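PDB 2ON7: Na Glutathione S-transferase 1, which probably catalyses the conjugation of the glutathione thiol to electrophilic compounds in a human hookworm. Local coordinates for residues Val100-Phe105 with Glu123-Ala128. Residues are numbered along the deposited sequence; the frame is centred on the assembly and turned at random.
Sequences VEIKSF and EVLLPA
Glu101, Ile102, Ser104 and Phe105 meet Val124, Leu125 and Ala128 where two helical segments run roughly antiparallel, their axes 145° apart in direction and 8.1 Å apart at closest approach. No hydrogen bond links the segments, and the contact consists of van der Waals packing, part of it between methyl groups and oxygens. Leu125 lies over one face of the Phe105 ring: its CG sits 3.7 Å from the ring centroid and 24° off the normal, a CH-pi contact, while CD1 reaches out above the rim near CE2 and CZ. Phe105 has CG anti to its backbone nitrogen (chi1 170°), which carries the ring across to this leucine. The other branch, Leu125 CD2, touches Ile102 CD1 at 4.1 Å. Ile102 also directs CG2 against the methyl of Ala128, with CG2 to CB at 3.4 Å; the small alanine thus receives the isoleucine branch and, beside it, the aliphatic start of Glu101. The carboxylate of Glu101 passes the same methyl, and its OE1 forms a salt bridge with Lys131, one turn further along the partner helix. Val124 CG1 touches Glu101 O at 3.3 Å and Ser104 OG, in directions nearly at right angles. Met167 of helix 155-168 touches both Phe105 and Leu125, extending the apolar cluster. The arrangement joins helices 82-109 and 117-141, the antiparallel pair that opens the all-helical C-terminal domain of the glutathione S-transferase fold.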
ATOM      1  N   VAL A 100       1.036  -0.054 -10.534  1.00  7.76           N
ATOM      2  CA  VAL A 100       2.403  -0.597 -10.792  1.00  7.47           C
ATOM      3  C   VAL A 100       2.481  -1.379 -12.132  1.00  7.52           C
ATOM      4  O   VAL A 100       3.447  -1.242 -12.902  1.00  7.05           O
ATOM      5  CB  VAL A 100       2.926  -1.499  -9.567  1.00  7.84           C
ATOM      6  CG1 VAL A 100       4.033  -2.472  -9.970  1.00  6.16           C
ATOM      7  CG2 VAL A 100       3.384  -0.641  -8.386  1.00  6.66           C
ATOM      8  N   GLU A 101       1.475  -2.222 -12.384  1.00  7.61           N
ATOM      9  CA  GLU A 101       1.345  -2.938 -13.660  1.00  7.64           C
ATOM     10  C   GLU A 101       1.394  -2.003 -14.855  1.00  7.92           C
ATOM     11  O   GLU A 101       2.040  -2.323 -15.872  1.00  8.41           O
ATOM     12  CB  GLU A 101       0.034  -3.715 -13.717  1.00  7.24           C
ATOM     13  CG  GLU A 101       0.133  -5.150 -13.257  1.00  9.14           C
ATOM     14  CD  GLU A 101      -1.174  -5.680 -12.697  1.00 10.88           C
ATOM     15  OE1 GLU A 101      -1.117  -6.598 -11.860  1.00 11.45           O
ATOM     16  OE2 GLU A 101      -2.254  -5.166 -13.060  1.00 12.02           O
ATOM     17  N   ILE A 102       0.721  -0.851 -14.734  1.00  7.60           N
ATOM     18  CA  ILE A 102       0.507   0.043 -15.892  1.00  7.96           C
ATOM     19  C   ILE A 102       1.449   1.258 -15.975  1.00  8.01           C
ATOM     20  O   ILE A 102       1.422   1.985 -16.944  1.00  7.15           O
ATOM     21  CB  ILE A 102      -0.991   0.498 -16.013  1.00  8.14           C
ATOM     22  CG1 ILE A 102      -1.257   1.751 -15.180  1.00  6.05           C
ATOM     23  CG2 ILE A 102      -1.955  -0.678 -15.649  1.00  6.18           C
ATOM     24  CD1 ILE A 102      -2.647   2.352 -15.378  1.00  7.35           C
ATOM     25  N   LYS A 103       2.232   1.480 -14.922  1.00  8.95           N
ATOM     26  CA  LYS A 103       3.248   2.539 -14.850  1.00 10.35           C
ATOM     27  C   LYS A 103       3.988   2.830 -16.189  1.00 10.29           C
ATOM     28  O   LYS A 103       4.210   3.978 -16.536  1.00 10.90           O
ATOM     29  CB  LYS A 103       4.258   2.177 -13.758  1.00 10.71           C
ATOM     30  CG  LYS A 103       4.973   3.342 -13.143  1.00 12.67           C
ATOM     31  CD  LYS A 103       5.621   2.912 -11.833  1.00 17.60           C
ATOM     32  CE  LYS A 103       6.596   3.979 -11.339  1.00 21.04           C
ATOM     33  NZ  LYS A 103       5.885   5.274 -11.068  1.00 23.41           N
ATOM     34  N   SER A 104       4.345   1.799 -16.936  1.00 10.03           N
ATOM     35  CA  SER A 104       4.925   1.979 -18.249  1.00 10.60           C
ATOM     36  C   SER A 104       3.965   2.514 -19.339  1.00 11.00           C
ATOM     37  O   SER A 104       4.417   3.194 -20.273  1.00 11.17           O
ATOM     38  CB  SER A 104       5.579   0.677 -18.729  1.00 10.18           C
ATOM     39  OG  SER A 104       4.593  -0.293 -18.996  1.00  9.90           O
ATOM     40  N   PHE A 105       2.676   2.177 -19.269  1.00 10.84           N
ATOM     41  CA  PHE A 105       1.729   2.791 -20.191  1.00 11.36           C
ATOM     42  C   PHE A 105       1.493   4.275 -19.885  1.00 12.21           C
ATOM     43  O   PHE A 105       1.647   5.118 -20.763  1.00 11.44           O
ATOM     44  CB  PHE A 105       0.383   2.071 -20.239  1.00 11.04           C
ATOM     45  CG  PHE A 105      -0.647   2.841 -21.000  1.00 10.76           C
ATOM     46  CD1 PHE A 105      -0.674   2.784 -22.404  1.00 10.82           C
ATOM     47  CD2 PHE A 105      -1.527   3.696 -20.335  1.00  8.95           C
ATOM     48  CE1 PHE A 105      -1.600   3.536 -23.134  1.00 10.32           C
ATOM     49  CE2 PHE A 105      -2.448   4.452 -21.045  1.00  9.38           C
ATOM     50  CZ  PHE A 105      -2.487   4.375 -22.456  1.00  9.54           C
ATOM     51  N   GLU A 123      -0.563  -4.535 -24.825  1.00  7.49           N
ATOM     52  CA  GLU A 123       0.221  -5.497 -24.039  1.00  7.87           C
ATOM     53  C   GLU A 123       0.327  -5.240 -22.514  1.00  7.87           C
ATOM     54  O   GLU A 123       0.646  -6.162 -21.751  1.00  7.54           O
ATOM     55  CB  GLU A 123       1.621  -5.677 -24.663  1.00  7.85           C
ATOM     56  CG  GLU A 123       1.639  -6.490 -25.989  1.00  8.57           C
ATOM     57  CD  GLU A 123       3.004  -6.487 -26.677  1.00  8.66           C
ATOM     58  OE1 GLU A 123       3.334  -7.487 -27.358  1.00  9.89           O
ATOM     59  OE2 GLU A 123       3.754  -5.490 -26.535  1.00  9.37           O
ATOM     60  N   VAL A 124       0.034  -4.014 -22.079  1.00  7.85           N
ATOM     61  CA  VAL A 124       0.241  -3.618 -20.685  1.00  8.09           C
ATOM     62  C   VAL A 124      -1.034  -3.046 -20.035  1.00  8.07           C
ATOM     63  O   VAL A 124      -1.531  -3.634 -19.080  1.00  8.79           O
ATOM     64  CB  VAL A 124       1.514  -2.685 -20.517  1.00  8.44           C
ATOM     65  CG1 VAL A 124       1.634  -2.139 -19.118  1.00  8.14           C
ATOM     66  CG2 VAL A 124       2.801  -3.440 -20.899  1.00  8.40           C
ATOM     67  N   LEU A 125      -1.575  -1.936 -20.539  1.00  8.01           N
ATOM     68  CA  LEU A 125      -2.815  -1.340 -19.971  1.00  7.93           C
ATOM     69  C   LEU A 125      -4.067  -2.289 -20.001  1.00  8.03           C
ATOM     70  O   LEU A 125      -4.705  -2.503 -18.976  1.00  7.03           O
ATOM     71  CB  LEU A 125      -3.154  -0.011 -20.684  1.00  7.75           C
ATOM     72  CG  LEU A 125      -3.843   1.218 -20.059  1.00  7.87           C
ATOM     73  CD1 LEU A 125      -4.769   1.873 -21.090  1.00  8.23           C
ATOM     74  CD2 LEU A 125      -4.593   0.977 -18.741  1.00  7.24           C
ATOM     75  N   LEU A 126      -4.417  -2.831 -21.172  1.00  8.03           N
ATOM     76  CA  LEU A 126      -5.695  -3.553 -21.303  1.00  8.76           C
ATOM     77  C   LEU A 126      -5.816  -4.847 -20.432  1.00  9.00           C
ATOM     78  O   LEU A 126      -6.810  -5.015 -19.722  1.00  9.02           O
ATOM     79  CB  LEU A 126      -6.075  -3.791 -22.782  1.00  8.97           C
ATOM     80  CG  LEU A 126      -6.410  -2.574 -23.664  1.00  9.15           C
ATOM     81  CD1 LEU A 126      -6.930  -3.037 -25.003  1.00  9.91           C
ATOM     82  CD2 LEU A 126      -7.415  -1.634 -23.021  1.00  9.30           C
ATOM     83  N   PRO A 127      -4.816  -5.762 -20.501  1.00  9.01           N
ATOM     84  CA  PRO A 127      -4.712  -6.823 -19.484  1.00  8.98           C
ATOM     85  C   PRO A 127      -4.864  -6.314 -18.036  1.00  9.63           C
ATOM     86  O   PRO A 127      -5.861  -6.635 -17.374  1.00 10.89           O
ATOM     87  CB  PRO A 127      -3.312  -7.404 -19.725  1.00  8.94           C
ATOM     88  CG  PRO A 127      -3.082  -7.180 -21.202  1.00  9.34           C
ATOM     89  CD  PRO A 127      -3.784  -5.896 -21.554  1.00  8.69           C
ATOM     90  N   ALA A 128      -3.904  -5.529 -17.551  1.00  8.55           N
ATOM     91  CA  ALA A 128      -3.950  -5.003 -16.200  1.00  8.61           C
ATOM     92  C   ALA A 128      -5.332  -4.454 -15.785  1.00  8.68           C
ATOM     93  O   ALA A 128      -5.725  -4.550 -14.625  1.00  9.45           O
ATOM     94  CB  ALA A 128      -2.881  -3.904 -16.026  1.00  8.39           C
TER